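Local structure of uncharacterized protein (Thermus thermophilus HB8, 6SCE) at residues Arg114-Pro119 and Gly162-Gly167; Ala168-Leu173 and Gly178-Val183. The protein is a DNA nuclease of Type III CRISPR defence, activated by cyclic oligoadenylate and built with a CARF (CRISPR-associated Rossmann fold) domain. All blocks are in the same frame, centred on the assembly; numbering follows the deposited sequence. Where two conformers were deposited one is given.

Contact 1: residues Arg114-Pro119 and Gly162-Gly167; sequences RALEAP and GAFPPG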
loop_
_atom_site.group_PDB
_atom_site.type_symbol
_atom_site.label_atom_id
_atom_site.label_comp_id
_atom_site.label_asym_id
_atom_site.label_seq_id
_atom_site.Cartn_x
_atom_site.Cartn_y
_atom_site.Cartn_z
ATOM N N ARG A 114 14.607 6.051 2.497
ATOM C CA ARG A 114 15.491 6.039 1.322
ATOM C C ARG A 114 16.432 4.821 1.348
ATOM O O ARG A 114 17.203 4.626 2.292
ATOM C CB ARG A 114 16.273 7.359 1.260
ATOM C CG ARG A 114 17.386 7.401 0.199
ATOM C CD ARG A 114 16.933 7.245 -1.239
ATOM N NE ARG A 114 16.034 8.276 -1.783
ATOM C CZ ARG A 114 16.360 9.509 -2.159
ATOM N NH1 ARG A 114 17.605 9.981 -2.027
ATOM N NH2 ARG A 114 15.424 10.289 -2.679
ATOM N N ALA A 115 16.318 3.982 0.329
ATOM C CA ALA A 115 17.101 2.769 0.215
ATOM C C ALA A 115 18.587 3.054 0.278
ATOM O O ALA A 115 19.050 4.056 -0.279
ATOM C CB ALA A 115 16.774 2.038 -1.097
ATOM N N LEU A 116 19.282 2.181 0.997
ATOM C CA LEU A 116 20.714 2.203 1.227
ATOM C C LEU A 116 21.242 3.355 2.061
ATOM O O LEU A 116 22.456 3.523 2.178
ATOM C CB LEU A 116 21.487 2.114 -0.107
ATOM C CG LEU A 116 21.341 0.818 -0.885
ATOM C CD1 LEU A 116 22.238 0.877 -2.115
ATOM C CD2 LEU A 116 21.689 -0.389 -0.051
ATOM N N GLU A 117 20.364 4.153 2.668
ATOM C CA GLU A 117 20.821 5.172 3.619
ATOM C C GLU A 117 20.544 4.750 5.043
ATOM O O GLU A 117 19.695 3.905 5.268
ATOM C CB GLU A 117 20.135 6.480 3.346
ATOM C CG GLU A 117 20.722 7.212 2.151
ATOM C CD GLU A 117 20.328 8.672 2.121
ATOM O OE1 GLU A 117 19.695 9.148 3.084
ATOM O OE2 GLU A 117 20.629 9.336 1.109
ATOM N N ALA A 118 21.238 5.328 6.011
ATOM C CA ALA A 118 20.847 5.135 7.396
ATOM C C ALA A 118 19.618 6.007 7.635
ATOM O O ALA A 118 19.459 7.059 6.990
ATOM C CB ALA A 118 21.956 5.543 8.353
ATOM N N PRO A 119 18.767 5.606 8.576
ATOM C CA PRO A 119 17.639 6.499 8.943
ATOM C C PRO A 119 18.121 7.828 9.494
ATOM O O PRO A 119 19.272 7.922 9.946
ATOM C CB PRO A 119 16.914 5.733 10.046
ATOM C CG PRO A 119 17.360 4.328 9.901
ATOM C CD PRO A 119 18.766 4.372 9.367
ATOM N N GLY A 162 27.540 -9.723 -1.982
ATOM C CA GLY A 162 28.574 -8.789 -2.349
ATOM C C GLY A 162 28.014 -7.514 -2.927
ATOM O O GLY A 162 28.682 -6.504 -2.906
ATOM N N ALA A 163 26.775 -7.548 -3.427
ATOM C CA ALA A 163 26.162 -6.372 -4.034
ATOM C C ALA A 163 25.855 -5.211 -3.048
ATOM O O ALA A 163 25.689 -4.077 -3.469
ATOM C CB ALA A 163 24.911 -6.771 -4.784
ATOM N N PHE A 164 25.778 -5.504 -1.764
ATOM C CA PHE A 164 25.558 -4.483 -0.739
ATOM C C PHE A 164 26.838 -3.701 -0.438
ATOM O O PHE A 164 27.943 -4.257 -0.520
ATOM C CB PHE A 164 25.051 -5.123 0.565
ATOM C CG PHE A 164 23.576 -5.431 0.562
ATOM C CD1 PHE A 164 23.111 -6.623 0.061
ATOM C CD2 PHE A 164 22.645 -4.508 1.037
ATOM C CE1 PHE A 164 21.756 -6.908 0.048
ATOM C CE2 PHE A 164 21.300 -4.789 1.023
ATOM C CZ PHE A 164 20.851 -5.983 0.530
ATOM N N PRO A 165 26.697 -2.423 -0.039
ATOM C CA PRO A 165 27.868 -1.704 0.416
ATOM C C PRO A 165 28.446 -2.304 1.686
ATOM O O PRO A 165 27.811 -3.154 2.332
ATOM C CB PRO A 165 27.338 -0.281 0.661
ATOM C CG PRO A 165 26.094 -0.195 -0.126
ATOM C CD PRO A 165 25.505 -1.564 -0.003
ATOM N N PRO A 166 29.683 -1.901 2.033
ATOM C CA PRO A 166 30.341 -2.433 3.225
ATOM C C PRO A 166 29.510 -2.209 4.485
ATOM O O PRO A 166 28.849 -1.185 4.613
ATOM C CB PRO A 166 31.657 -1.626 3.297
ATOM C CG PRO A 166 31.928 -1.212 1.883
ATOM C CD PRO A 166 30.568 -1.002 1.255
ATOM N N GLY A 167 29.543 -3.163 5.403
ATOM C CA GLY A 167 28.892 -2.971 6.678
ATOM C C GLY A 167 27.594 -3.730 6.830
ATOM O O GLY A 167 27.115 -3.870 7.939
#
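Leu116, at the third position of a type II beta turn running from Arg114 to Glu117, meets Phe164 and Pro165 in a small apolar contact between two loops. The turn lies in the loop between strands 105-111 and 120-125 of one sheet; the partner loop leads from strand 156-158 into strand 169-172 of another, so the contact spans two sheets of the chain. The hydrogen bond of the turn joins Glu117 N to Arg114 O at 3.2 Å. Leu116 takes positive backbone angles (phi 67°) at a place where glycine is common, and its CB points toward the other loop. Its N is hydrogen-bonded to Tyr189 OH.

Between the loops themselves no hydrogen bond passes. Leucine suits the place because its branched end can reach two rings, and Leu268 and Val272 of helix 268-276 also pack against it. Phe164 stands edge-to-face with the Tyr189 ring, while Pro165 contributes a rigid ring that restricts its own phi. In Leu116, chi1 (-66°) sets CG beside the backbone N and chi2 (-176°) extends CD1 away from CA, leaving CD2 oblique to the Phe164 ring, 4.4 Å from Phe164 CD2, and 4.0 Å from Pro165 CD.

Contact 2: residues Ala168-Leu173 and Gly178-Val183; sequences AQAARL and GGVFVV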
loop_
_atom_site.group_PDB
_atom_site.type_symbol
_atom_site.label_atom_id
_atom_site.label_comp_id
_atom_site.label_asym_id
_atom_site.label_seq_id
_atom_site.Cartn_x
_atom_site.Cartn_y
_atom_site.Cartn_z
ATOM N N ALA A 168 27.048 -4.267 5.737
ATOM C CA ALA A 168 25.832 -5.060 5.820
ATOM C C ALA A 168 26.032 -6.308 6.652
ATOM O O ALA A 168 27.104 -6.906 6.659
ATOM C CB ALA A 168 25.337 -5.441 4.434
ATOM N N GLN A 169 24.980 -6.710 7.341
ATOM C CA GLN A 169 24.946 -7.976 8.052
ATOM C C GLN A 169 23.811 -8.809 7.446
ATOM O O GLN A 169 22.763 -8.266 7.032
ATOM C CB GLN A 169 24.626 -7.760 9.537
ATOM C CG GLN A 169 25.559 -6.850 10.368
ATOM C CD GLN A 169 24.876 -6.451 11.698
ATOM O OE1 GLN A 169 23.893 -5.638 11.721
ATOM N NE2 GLN A 169 25.355 -7.043 12.815
ATOM N N ALA A 170 23.958 -10.125 7.446
ATOM C CA ALA A 170 22.961 -10.978 6.802
ATOM C C ALA A 170 22.682 -12.250 7.562
ATOM O O ALA A 170 23.513 -12.751 8.334
ATOM C CB ALA A 170 23.373 -11.289 5.376
ATOM N N ALA A 171 21.484 -12.766 7.359
ATOM C CA ALA A 171 21.074 -14.028 7.959
ATOM C C ALA A 171 20.338 -14.877 6.945
ATOM O O ALA A 171 19.520 -14.382 6.184
ATOM C CB ALA A 171 20.168 -13.781 9.129
ATOM N N ARG A 172 20.616 -16.167 6.958
ATOM C CA ARG A 172 19.849 -17.124 6.227
ATOM C C ARG A 172 18.784 -17.680 7.151
ATOM O O ARG A 172 19.014 -17.869 8.331
ATOM C CB ARG A 172 20.775 -18.227 5.731
ATOM C CG ARG A 172 20.116 -19.191 4.808
ATOM C CD ARG A 172 21.141 -20.166 4.243
ATOM N NE ARG A 172 21.517 -21.157 5.236
ATOM C CZ ARG A 172 20.834 -22.278 5.481
ATOM N NH1 ARG A 172 19.719 -22.566 4.804
ATOM N NH2 ARG A 172 21.269 -23.120 6.414
ATOM N N LEU A 173 17.599 -17.901 6.606
ATOM C CA LEU A 173 16.501 -18.492 7.338
ATOM C C LEU A 173 16.315 -19.902 6.796
ATOM O O LEU A 173 15.750 -20.088 5.709
ATOM C CB LEU A 173 15.219 -17.679 7.158
ATOM C CG LEU A 173 15.070 -16.409 7.999
ATOM C CD1 LEU A 173 16.251 -15.482 7.888
ATOM C CD2 LEU A 173 13.798 -15.692 7.554
ATOM N N GLY A 178 15.272 -19.418 -0.704
ATOM C CA GLY A 178 15.217 -18.451 -1.818
ATOM C C GLY A 178 15.574 -17.012 -1.509
ATOM O O GLY A 178 15.644 -16.175 -2.407
ATOM N N GLY A 179 15.819 -16.712 -0.237
ATOM C CA GLY A 179 16.170 -15.369 0.154
ATOM C C GLY A 179 17.184 -15.304 1.260
ATOM O O GLY A 179 17.438 -16.295 1.974
ATOM N N VAL A 180 17.807 -14.140 1.383
ATOM C CA VAL A 180 18.689 -13.818 2.500
ATOM C C VAL A 180 18.162 -12.543 3.145
ATOM O O VAL A 180 17.854 -11.605 2.419
ATOM C CB VAL A 180 20.126 -13.554 2.008
ATOM C CG1 VAL A 180 21.070 -13.342 3.183
ATOM C CG2 VAL A 180 20.625 -14.703 1.141
ATOM N N PHE A 181 18.100 -12.511 4.481
ATOM C CA PHE A 181 17.621 -11.340 5.203
ATOM C C PHE A 181 18.825 -10.469 5.505
ATOM O O PHE A 181 19.724 -10.885 6.257
ATOM C CB PHE A 181 16.964 -11.801 6.501
ATOM C CG PHE A 181 16.334 -10.678 7.281
ATOM C CD1 PHE A 181 15.135 -10.144 6.857
ATOM C CD2 PHE A 181 16.932 -10.187 8.439
ATOM C CE1 PHE A 181 14.521 -9.111 7.555
ATOM C CE2 PHE A 181 16.320 -9.162 9.151
ATOM C CZ PHE A 181 15.128 -8.623 8.704
ATOM N N VAL A 182 18.885 -9.279 4.905
ATOM C CA VAL A 182 20.039 -8.422 5.021
ATOM C C VAL A 182 19.634 -7.153 5.801
ATOM O O VAL A 182 18.600 -6.542 5.526
ATOM C CB VAL A 182 20.614 -8.048 3.616
ATOM C CG1 VAL A 182 21.880 -7.221 3.712
ATOM C CG2 VAL A 182 20.900 -9.319 2.800
ATOM N N VAL A 183 20.439 -6.790 6.779
ATOM C CA VAL A 183 20.295 -5.497 7.496
ATOM C C VAL A 183 21.491 -4.634 7.205
ATOM O O VAL A 183 22.637 -4.997 7.465
ATOM C CB VAL A 183 20.077 -5.681 8.993
ATOM C CG1 VAL A 183 20.041 -4.333 9.698
ATOM C CG2 VAL A 183 18.788 -6.458 9.226
HETATM O O HOH W 1 23.838 -4.027 9.866
HETATM O O HOH W 2 16.703 -17.715 4.014
#
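Val182 and Ala170 face each other as a non-hydrogen-bonded pair, their CA atoms 4.3 Å apart, near one end of a ladder that starts loosely at Gly178. That residue adopts a positive phi, a conformation in which a CB would press on the preceding carbonyl oxygen, so glycine fits there. Gly179 reaches Leu173 through a water, which accepts from Leu173 N and lies within hydrogen-bonding distance of Gly179 O. Val180 has two conformers; in one of them CG1 lies 3.8 Å from Ala170 CB. The small alanine leaves room for the branched valine, and Val158 of strand 156-158 also touches both.

At Phe181 the pairing becomes regular. Its N donates to Ala171 O (2.9 Å) nearly in line with the carbonyl, while its O receives Ala171 N (2.8 Å) in the carbonyl plane. These bonds belong to the beta hairpin of strands 169-172 and 179-184, antiparallel neighbours in a mixed sheet; the short strand axes run at 156° to each other. Phe181 CB rests 4.0 Å from Leu173 CD1, but the ring leads away from strand 169-172 to Tyr143, Pro188 and Trp190, a buried apolar setting suited to an aromatic residue.

The two methyls of Val182 divide the work: CG1 reaches Ala168 CB and CG2 reaches Ala170 CB, so beta-branching lets one residue touch two small neighbours. Val183 closes the ladder opposite Gln169. Gln169 N points almost straight at Val183 O (N-H...O 179°), tilted 20° from the carbonyl plane, and Val183 N returns a bond to Gln169 O. The side chain of Gln169 adds a bridge: a water donates both to its OE1 and to Val183 O, and OE1 also accepts from Leu140 N at the start of helix 140-148.

Contact 1 closes before contact 2 opens along the chain, yet their centres are only about 13 Å apart, because loop 162-167 runs directly into segment 168-173. The two also meet through space, Phe164 CZ lying 3.6 Å from Val182 CG1, so the face of the hairpin bearing Val182 packs on loop 162-167. Contact 2 lies within the six-stranded mixed sheet; contact 1 links the approach to that sheet with a turn of the preceding seven-stranded sheet. The Phe164 side chain touches both Leu116 and Val182, so it connects the turn to the hairpin. Both contacts lie near bound nucleic acid, with nearest atoms about 5 Å away for contact 1 and 8 Å for contact 2.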